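Local coordinates for lasso peptide isopeptidase AtxE2 (Asticcacaulis excentricus, PDB 5TXE), which hydrolyses the isopeptide bond of the lasso peptides astexin-2 and astexin-3, opening the threaded knot into linear peptides, at residues L431-L444 with I454-H468. The protein carries 1 engineered substitution. Numbering follows the deposited sequence.
Sequences LPLVIVQYSSRGFL and ILPLATAGFAVLSFH
Val434 packs on Phe462 and Leu457, and Val436 on Ile454, inside a beta-alpha-beta crossover of the alpha/beta-hydrolase domain: strand 431-436, helix 454-459, then parallel strand 463-467. Five backbone bonds zip the strands, from Ala463 N to Pro432 O through Phe467 N to Val436 O. Val436 runs from the strand toward the helix, its CB 4.1 Å from Ile454 CG1. Val436 CG1, anti to the backbone N (chi1 177°), lies 3.9 Å from Ile454 CD1. Val436 CG2, beside that N, reaches Val464 CG1 at 4.0 Å. Two residues earlier, Val434 CG2 makes an off-centre CH-pi contact with the Phe462 ring, while Val434 CG1 meets Leu457 CD1. Helix 643-662 adds Phe657 against both Val434 and Phe462.

Past the strand, a cis peptide precedes Tyr438, which stabilises the alkoxide intermediate; its side chain lies about 4 Å from that of Ala527, the engineered nucleophile position, and its ring meets an aromatic side chain of the bound peptide edge-to-face. The loop then runs past His468. Water 2 bridges His468 NE2 and Arg441 NH2, while Arg441 NH1 bonds Ser326 O. Ser440 N donates to His468 ND1 over 3.1 Å, nearly straight at 166° and only 9° out of the imidazole plane.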
ATOM      1  N   LEU A 431     -22.906  19.853  -3.849  1.00 44.46           N
ATOM      2  CA  LEU A 431     -22.510  18.690  -4.693  1.00 42.77           C
ATOM      3  C   LEU A 431     -22.837  17.303  -4.100  1.00 36.79           C
ATOM      4  O   LEU A 431     -22.915  17.153  -2.910  1.00 36.41           O
ATOM      5  CB  LEU A 431     -21.019  18.724  -4.923  1.00 40.96           C
ATOM      6  CG  LEU A 431     -20.536  19.949  -5.695  1.00 45.21           C
ATOM      7  CD1 LEU A 431     -19.044  20.017  -5.571  1.00 43.25           C
ATOM      8  CD2 LEU A 431     -20.917  19.917  -7.174  1.00 43.35           C
ATOM      9  N   PRO A 432     -23.014  16.290  -4.956  1.00 33.85           N
ATOM     10  CA  PRO A 432     -22.948  14.919  -4.431  1.00 30.77           C
ATOM     11  C   PRO A 432     -21.509  14.616  -4.017  1.00 27.99           C
ATOM     12  O   PRO A 432     -20.554  15.203  -4.522  1.00 29.80           O
ATOM     13  CB  PRO A 432     -23.400  14.078  -5.610  1.00 34.04           C
ATOM     14  CG  PRO A 432     -22.932  14.847  -6.814  1.00 33.65           C
ATOM     15  CD  PRO A 432     -23.130  16.321  -6.424  1.00 32.95           C
ATOM     16  N   LEU A 433     -21.368  13.771  -3.029  1.00 27.92           N
ATOM     17  CA  LEU A 433     -20.100  13.447  -2.465  1.00 26.15           C
ATOM     18  C   LEU A 433     -19.773  11.973  -2.637  1.00 28.80           C
ATOM     19  O   LEU A 433     -20.634  11.090  -2.419  1.00 29.52           O
ATOM     20  CB  LEU A 433     -20.179  13.737  -0.980  1.00 28.62           C
ATOM     21  CG  LEU A 433     -18.928  13.415  -0.140  1.00 28.43           C
ATOM     22  CD1 LEU A 433     -17.709  14.199  -0.521  1.00 30.13           C
ATOM     23  CD2 LEU A 433     -19.205  13.611   1.336  1.00 27.27           C
ATOM     24  N   VAL A 434     -18.513  11.694  -2.933  1.00 27.44           N
ATOM     25  CA  VAL A 434     -18.017  10.315  -2.925  1.00 26.91           C
ATOM     26  C   VAL A 434     -16.833  10.234  -1.974  1.00 26.92           C
ATOM     27  O   VAL A 434     -15.908  11.056  -2.034  1.00 27.53           O
ATOM     28  CB  VAL A 434     -17.578   9.875  -4.333  1.00 25.72           C
ATOM     29  CG1 VAL A 434     -16.895   8.518  -4.267  1.00 27.16           C
ATOM     30  CG2 VAL A 434     -18.782   9.859  -5.257  1.00 25.73           C
ATOM     31  N   ILE A 435     -16.854   9.235  -1.109  1.00 26.76           N
ATOM     32  CA  ILE A 435     -15.795   9.022  -0.120  1.00 26.92           C
ATOM     33  C   ILE A 435     -14.877   7.885  -0.586  1.00 25.59           C
ATOM     34  O   ILE A 435     -15.362   6.785  -0.905  1.00 23.86           O
ATOM     35  CB  ILE A 435     -16.390   8.696   1.238  1.00 27.32           C
ATOM     36  CG1 ILE A 435     -17.304   9.838   1.702  1.00 29.63           C
ATOM     37  CG2 ILE A 435     -15.298   8.487   2.226  1.00 28.47           C
ATOM     38  CD1 ILE A 435     -18.167   9.471   2.889  1.00 30.92           C
ATOM     39  N   VAL A 436     -13.573   8.193  -0.657  1.00 23.54           N
ATOM     40  CA  VAL A 436     -12.518   7.270  -1.006  1.00 24.56           C
ATOM     41  C   VAL A 436     -11.645   7.081   0.250  1.00 28.72           C
ATOM     42  O   VAL A 436     -11.303   8.069   0.899  1.00 32.37           O
ATOM     43  CB  VAL A 436     -11.707   7.786  -2.155  1.00 24.14           C
ATOM     44  CG1 VAL A 436     -10.553   6.883  -2.499  1.00 25.94           C
ATOM     45  CG2 VAL A 436     -12.571   7.976  -3.344  1.00 25.06           C
ATOM     46  N   GLN A 437     -11.292   5.833   0.581  1.00 24.01           N
ATOM     47  CA  GLN A 437     -10.533   5.509   1.760  1.00 25.97           C
ATOM     48  C   GLN A 437      -9.205   4.765   1.426  1.00 28.81           C
ATOM     49  O   GLN A 437      -9.043   4.271   0.321  1.00 27.85           O
ATOM     50  CB  GLN A 437     -11.367   4.588   2.648  1.00 27.09           C
ATOM     51  CG  GLN A 437     -12.805   4.968   2.838  1.00 26.75           C
ATOM     52  CD  GLN A 437     -13.485   4.003   3.787  1.00 28.79           C
ATOM     53  OE1 GLN A 437     -13.187   3.979   4.990  1.00 28.39           O
ATOM     54  NE2 GLN A 437     -14.366   3.173   3.257  1.00 27.57           N
ATOM     55  N   TYR A 438      -8.285   4.578   2.379  1.00 30.07           N
ATOM     56  CA  TYR A 438      -8.343   5.120   3.739  1.00 32.52           C
ATOM     57  C   TYR A 438      -7.031   5.757   4.147  1.00 33.20           C
ATOM     58  O   TYR A 438      -6.786   5.919   5.345  1.00 32.22           O
ATOM     59  CB  TYR A 438      -8.699   4.056   4.774  1.00 32.13           C
ATOM     60  CG  TYR A 438      -7.965   2.724   4.660  1.00 33.94           C
ATOM     61  CD1 TYR A 438      -6.747   2.501   5.327  1.00 34.31           C
ATOM     62  CD2 TYR A 438      -8.489   1.679   3.885  1.00 31.97           C
ATOM     63  CE1 TYR A 438      -6.097   1.290   5.223  1.00 38.65           C
ATOM     64  CE2 TYR A 438      -7.844   0.467   3.799  1.00 33.40           C
ATOM     65  CZ  TYR A 438      -6.665   0.258   4.472  1.00 36.40           C
ATOM     66  OH  TYR A 438      -6.041  -0.954   4.384  1.00 38.99           O
ATOM     67  N   SER A 439      -6.208   6.100   3.149  1.00 32.30           N
ATOM     68  CA  SER A 439      -5.044   6.920   3.368  1.00 36.20           C
ATOM     69  C   SER A 439      -4.951   8.018   2.328  1.00 37.84           C
ATOM     70  O   SER A 439      -5.223   7.816   1.135  1.00 38.70           O
ATOM     71  CB  SER A 439      -3.715   6.172   3.476  1.00 39.22           C
ATOM     72  OG  SER A 439      -3.663   5.096   2.628  1.00 44.68           O
ATOM     73  N   SER A 440      -4.551   9.188   2.819  1.00 35.44           N
ATOM     74  CA  SER A 440      -4.518  10.390   2.026  1.00 36.34           C
ATOM     75  C   SER A 440      -3.228  11.178   2.213  1.00 32.52           C
ATOM     76  O   SER A 440      -3.254  12.402   2.145  1.00 33.56           O
ATOM     77  CB  SER A 440      -5.726  11.293   2.352  1.00 35.36           C
ATOM     78  OG  SER A 440      -5.925  12.178   1.248  1.00 38.71           O
ATOM     79  N   ARG A 441      -2.094  10.508   2.373  1.00 33.78           N
ATOM     80  CA  ARG A 441      -0.858  11.253   2.610  1.00 35.21           C
ATOM     81  C   ARG A 441      -0.212  11.753   1.361  1.00 36.15           C
ATOM     82  O   ARG A 441       0.497  12.764   1.404  1.00 38.93           O
ATOM     83  CB  ARG A 441       0.171  10.437   3.391  1.00 38.14           C
ATOM     84  CG  ARG A 441      -0.342   9.981   4.745  1.00 43.98           C
ATOM     85  CD  ARG A 441       0.821   9.525   5.658  1.00 43.79           C
ATOM     86  NE  ARG A 441       0.420   9.497   7.053  1.00 40.17           N
ATOM     87  CZ  ARG A 441       0.677  10.453   7.943  1.00 41.56           C
ATOM     88  NH1 ARG A 441       1.341  11.568   7.633  1.00 39.61           N
ATOM     89  NH2 ARG A 441       0.264  10.269   9.181  1.00 42.06           N
ATOM     90  N   GLY A 442      -0.425  11.039   0.258  1.00 31.84           N
ATOM     91  CA  GLY A 442       0.414  11.175  -0.928  1.00 28.62           C
ATOM     92  C   GLY A 442      -0.452  11.617  -2.064  1.00 27.72           C
ATOM     93  O   GLY A 442      -1.408  12.373  -1.863  1.00 27.40           O
ATOM     94  N   PHE A 443      -0.100  11.140  -3.258  1.00 26.26           N
ATOM     95  CA  PHE A 443      -0.775  11.549  -4.470  1.00 27.66           C
ATOM     96  C   PHE A 443      -2.214  11.014  -4.466  1.00 25.42           C
ATOM     97  O   PHE A 443      -2.445   9.892  -4.092  1.00 25.29           O
ATOM     98  CB  PHE A 443       0.022  11.086  -5.679  1.00 27.70           C
ATOM     99  CG  PHE A 443      -0.667  11.303  -6.955  1.00 29.32           C
ATOM    100  CD1 PHE A 443      -1.099  12.582  -7.322  1.00 31.48           C
ATOM    101  CD2 PHE A 443      -0.942  10.201  -7.822  1.00 30.08           C
ATOM    102  CE1 PHE A 443      -1.816  12.780  -8.524  1.00 30.18           C
ATOM    103  CE2 PHE A 443      -1.634  10.398  -9.029  1.00 31.80           C
ATOM    104  CZ  PHE A 443      -2.072  11.690  -9.384  1.00 30.39           C
ATOM    105  N   LEU A 444      -3.163  11.856  -4.803  1.00 24.79           N
ATOM    106  CA  LEU A 444      -4.573  11.438  -4.891  1.00 26.83           C
ATOM    107  C   LEU A 444      -4.782  10.631  -6.153  1.00 27.78           C
ATOM    108  O   LEU A 444      -4.992  11.198  -7.219  1.00 29.44           O
ATOM    109  CB  LEU A 444      -5.453  12.666  -4.907  1.00 26.75           C
ATOM    110  CG  LEU A 444      -5.369  13.508  -3.606  1.00 31.67           C
ATOM    111  CD1 LEU A 444      -6.194  14.766  -3.759  1.00 33.34           C
ATOM    112  CD2 LEU A 444      -5.804  12.772  -2.373  1.00 33.63           C
ATOM    113  N   ILE A 454      -9.794   9.413  -7.852  1.00 22.80           N
ATOM    114  CA  ILE A 454     -10.200  10.572  -7.085  1.00 23.25           C
ATOM    115  C   ILE A 454     -10.341  11.771  -7.996  1.00 24.76           C
ATOM    116  O   ILE A 454     -11.389  12.404  -8.043  1.00 27.44           O
ATOM    117  CB  ILE A 454      -9.173  10.823  -5.969  1.00 25.63           C
ATOM    118  CG1 ILE A 454      -9.391   9.787  -4.899  1.00 22.76           C
ATOM    119  CG2 ILE A 454      -9.344  12.233  -5.372  1.00 24.65           C
ATOM    120  CD1 ILE A 454      -8.243   9.680  -3.948  1.00 25.42           C
ATOM    121  N   LEU A 455      -9.312  12.049  -8.771  1.00 23.77           N
ATOM    122  CA  LEU A 455      -9.367  13.230  -9.610  1.00 26.49           C
ATOM    123  C   LEU A 455     -10.404  13.079 -10.701  1.00 27.39           C
ATOM    124  O   LEU A 455     -11.178  13.987 -10.907  1.00 26.80           O
ATOM    125  CB  LEU A 455      -7.951  13.575 -10.149  1.00 32.32           C
ATOM    126  CG  LEU A 455      -6.845  13.783  -9.063  1.00 34.99           C
ATOM    127  CD1 LEU A 455      -5.472  14.112  -9.692  1.00 33.31           C
ATOM    128  CD2 LEU A 455      -7.243  14.909  -8.123  1.00 32.65           C
ATOM    129  N   PRO A 456     -10.451  11.908 -11.408  1.00 27.17           N
ATOM    130  CA  PRO A 456     -11.537  11.728 -12.340  1.00 26.28           C
ATOM    131  C   PRO A 456     -12.931  11.851 -11.747  1.00 28.58           C
ATOM    132  O   PRO A 456     -13.820  12.378 -12.399  1.00 27.55           O
ATOM    133  CB  PRO A 456     -11.278  10.346 -12.897  1.00 30.84           C
ATOM    134  CG  PRO A 456      -9.800  10.153 -12.764  1.00 28.52           C
ATOM    135  CD  PRO A 456      -9.488  10.792 -11.466  1.00 28.16           C
ATOM    136  N   LEU A 457     -13.145  11.420 -10.501  1.00 28.72           N
ATOM    137  CA  LEU A 457     -14.457  11.630  -9.881  1.00 28.43           C
ATOM    138  C   LEU A 457     -14.768  13.146  -9.723  1.00 30.68           C
ATOM    139  O   LEU A 457     -15.895  13.611  -9.987  1.00 30.41           O
ATOM    140  CB  LEU A 457     -14.533  10.966  -8.508  1.00 28.03           C
ATOM    141  CG  LEU A 457     -14.881   9.479  -8.506  1.00 29.15           C
ATOM    142  CD1 LEU A 457     -14.608   8.780  -7.184  1.00 27.28           C
ATOM    143  CD2 LEU A 457     -16.310   9.280  -8.895  1.00 29.44           C
ATOM    144  N   ALA A 458     -13.783  13.908  -9.267  1.00 30.31           N
ATOM    145  CA  ALA A 458     -13.970  15.344  -9.180  1.00 33.96           C
ATOM    146  C   ALA A 458     -14.225  15.944 -10.582  1.00 32.00           C
ATOM    147  O   ALA A 458     -15.108  16.747 -10.741  1.00 34.46           O
ATOM    148  CB  ALA A 458     -12.776  15.992  -8.553  1.00 31.01           C
ATOM    149  N   THR A 459     -13.465  15.528 -11.572  1.00 31.29           N
ATOM    150  CA  THR A 459     -13.680  15.976 -12.910  1.00 33.27           C
ATOM    151  C   THR A 459     -15.110  15.700 -13.357  1.00 35.58           C
ATOM    152  O   THR A 459     -15.691  16.464 -14.104  1.00 39.40           O
ATOM    153  CB  THR A 459     -12.666  15.349 -13.847  1.00 35.74           C
ATOM    154  OG1 THR A 459     -11.344  15.819 -13.498  1.00 36.01           O
ATOM    155  CG2 THR A 459     -12.983  15.670 -15.272  1.00 42.92           C
ATOM    156  N   ALA A 460     -15.712  14.642 -12.879  1.00 35.57           N
ATOM    157  CA  ALA A 460     -17.078  14.327 -13.263  1.00 32.13           C
ATOM    158  C   ALA A 460     -18.132  15.063 -12.486  1.00 34.34           C
ATOM    159  O   ALA A 460     -19.314  14.747 -12.657  1.00 33.75           O
ATOM    160  CB  ALA A 460     -17.318  12.838 -13.090  1.00 33.25           C
ATOM    161  N   GLY A 461     -17.754  15.966 -11.575  1.00 31.19           N
ATOM    162  CA  GLY A 461     -18.746  16.781 -10.877  1.00 27.18           C
ATOM    163  C   GLY A 461     -19.029  16.403  -9.439  1.00 29.84           C
ATOM    164  O   GLY A 461     -19.945  16.924  -8.837  1.00 33.13           O
ATOM    165  N   PHE A 462     -18.258  15.478  -8.873  1.00 30.91           N
ATOM    166  CA  PHE A 462     -18.419  15.109  -7.474  1.00 27.38           C
ATOM    167  C   PHE A 462     -17.451  15.868  -6.591  1.00 27.86           C
ATOM    168  O   PHE A 462     -16.343  16.198  -7.017  1.00 29.36           O
ATOM    169  CB  PHE A 462     -18.144  13.619  -7.280  1.00 28.06           C
ATOM    170  CG  PHE A 462     -19.127  12.744  -7.957  1.00 25.79           C
ATOM    171  CD1 PHE A 462     -20.312  12.438  -7.341  1.00 27.46           C
ATOM    172  CD2 PHE A 462     -18.858  12.239  -9.206  1.00 25.94           C
ATOM    173  CE1 PHE A 462     -21.231  11.636  -7.974  1.00 28.33           C
ATOM    174  CE2 PHE A 462     -19.763  11.423  -9.858  1.00 24.98           C
ATOM    175  CZ  PHE A 462     -20.938  11.117  -9.250  1.00 28.21           C
ATOM    176  N   ALA A 463     -17.884  16.150  -5.359  1.00 26.71           N
ATOM    177  CA  ALA A 463     -16.951  16.416  -4.278  1.00 28.35           C
ATOM    178  C   ALA A 463     -16.439  15.061  -3.872  1.00 29.68           C
ATOM    179  O   ALA A 463     -17.224  14.092  -3.827  1.00 27.11           O
ATOM    180  CB  ALA A 463     -17.643  17.046  -3.077  1.00 28.02           C
ATOM    181  N   VAL A 464     -15.149  14.990  -3.599  1.00 29.07           N
ATOM    182  CA  VAL A 464     -14.533  13.745  -3.186  1.00 30.33           C
ATOM    183  C   VAL A 464     -13.818  13.980  -1.856  1.00 28.83           C
ATOM    184  O   VAL A 464     -13.059  14.936  -1.704  1.00 30.28           O
ATOM    185  CB  VAL A 464     -13.499  13.234  -4.205  1.00 27.57           C
ATOM    186  CG1 VAL A 464     -12.960  11.888  -3.759  1.00 28.44           C
ATOM    187  CG2 VAL A 464     -14.115  13.113  -5.558  1.00 31.59           C
ATOM    188  N   LEU A 465     -14.129  13.139  -0.902  1.00 26.43           N
ATOM    189  CA  LEU A 465     -13.450  13.127   0.345  1.00 28.17           C
ATOM    190  C   LEU A 465     -12.474  11.983   0.310  1.00 29.92           C
ATOM    191  O   LEU A 465     -12.862  10.821   0.333  1.00 30.31           O
ATOM    192  CB  LEU A 465     -14.439  12.964   1.483  1.00 29.67           C
ATOM    193  CG  LEU A 465     -13.848  12.886   2.881  1.00 31.45           C
ATOM    194  CD1 LEU A 465     -13.172  14.158   3.294  1.00 31.37           C
ATOM    195  CD2 LEU A 465     -14.976  12.569   3.852  1.00 32.69           C
ATOM    196  N   SER A 466     -11.208  12.331   0.297  1.00 29.11           N
ATOM    197  CA  SER A 466     -10.123  11.391   0.439  1.00 31.78           C
ATOM    198  C   SER A 466      -9.831  11.268   1.927  1.00 29.61           C
ATOM    199  O   SER A 466      -9.109  12.082   2.518  1.00 27.75           O
ATOM    200  CB  SER A 466      -8.904  11.897  -0.332  1.00 32.34           C
ATOM    201  OG  SER A 466      -7.841  10.987  -0.268  1.00 37.21           O
ATOM    202  N   PHE A 467     -10.403  10.221   2.504  1.00 27.29           N
ATOM    203  CA  PHE A 467     -10.402   9.942   3.935  1.00 28.93           C
ATOM    204  C   PHE A 467      -9.154   9.309   4.425  1.00 29.45           C
ATOM    205  O   PHE A 467      -8.700   8.339   3.865  1.00 29.49           O
ATOM    206  CB  PHE A 467     -11.508   8.933   4.203  1.00 34.45           C
ATOM    207  CG  PHE A 467     -11.709   8.573   5.633  1.00 32.13           C
ATOM    208  CD1 PHE A 467     -11.834   9.543   6.612  1.00 32.24           C
ATOM    209  CD2 PHE A 467     -11.889   7.259   5.980  1.00 33.13           C
ATOM    210  CE1 PHE A 467     -12.055   9.191   7.945  1.00 31.39           C
ATOM    211  CE2 PHE A 467     -12.133   6.891   7.307  1.00 33.31           C
ATOM    212  CZ  PHE A 467     -12.236   7.864   8.287  1.00 33.06           C
ATOM    213  N   HIS A 468      -8.592   9.880   5.481  1.00 29.83           N
ATOM    214  CA  HIS A 468      -7.453   9.301   6.106  1.00 30.66           C
ATOM    215  C   HIS A 468      -7.911   8.765   7.416  1.00 30.99           C
ATOM    216  O   HIS A 468      -8.162   9.482   8.346  1.00 32.82           O
ATOM    217  CB  HIS A 468      -6.348  10.295   6.317  1.00 32.34           C
ATOM    218  CG  HIS A 468      -5.097   9.645   6.761  1.00 36.47           C
ATOM    219  ND1 HIS A 468      -4.136   9.215   5.860  1.00 37.55           N
ATOM    220  CD2 HIS A 468      -4.668   9.268   7.993  1.00 35.93           C
ATOM    221  CE1 HIS A 468      -3.158   8.614   6.522  1.00 37.55           C
ATOM    222  NE2 HIS A 468      -3.446   8.646   7.819  1.00 36.42           N
TER
HETATM  223  O   HOH W   1      -6.211   9.010  -1.249  1.00 42.94           O
HETATM  224  O   HOH W   2      -0.655   7.411   9.000  1.00 38.93           O
HETATM  225  O   HOH W   3      -6.998  10.530  -8.959  1.00 23.82           O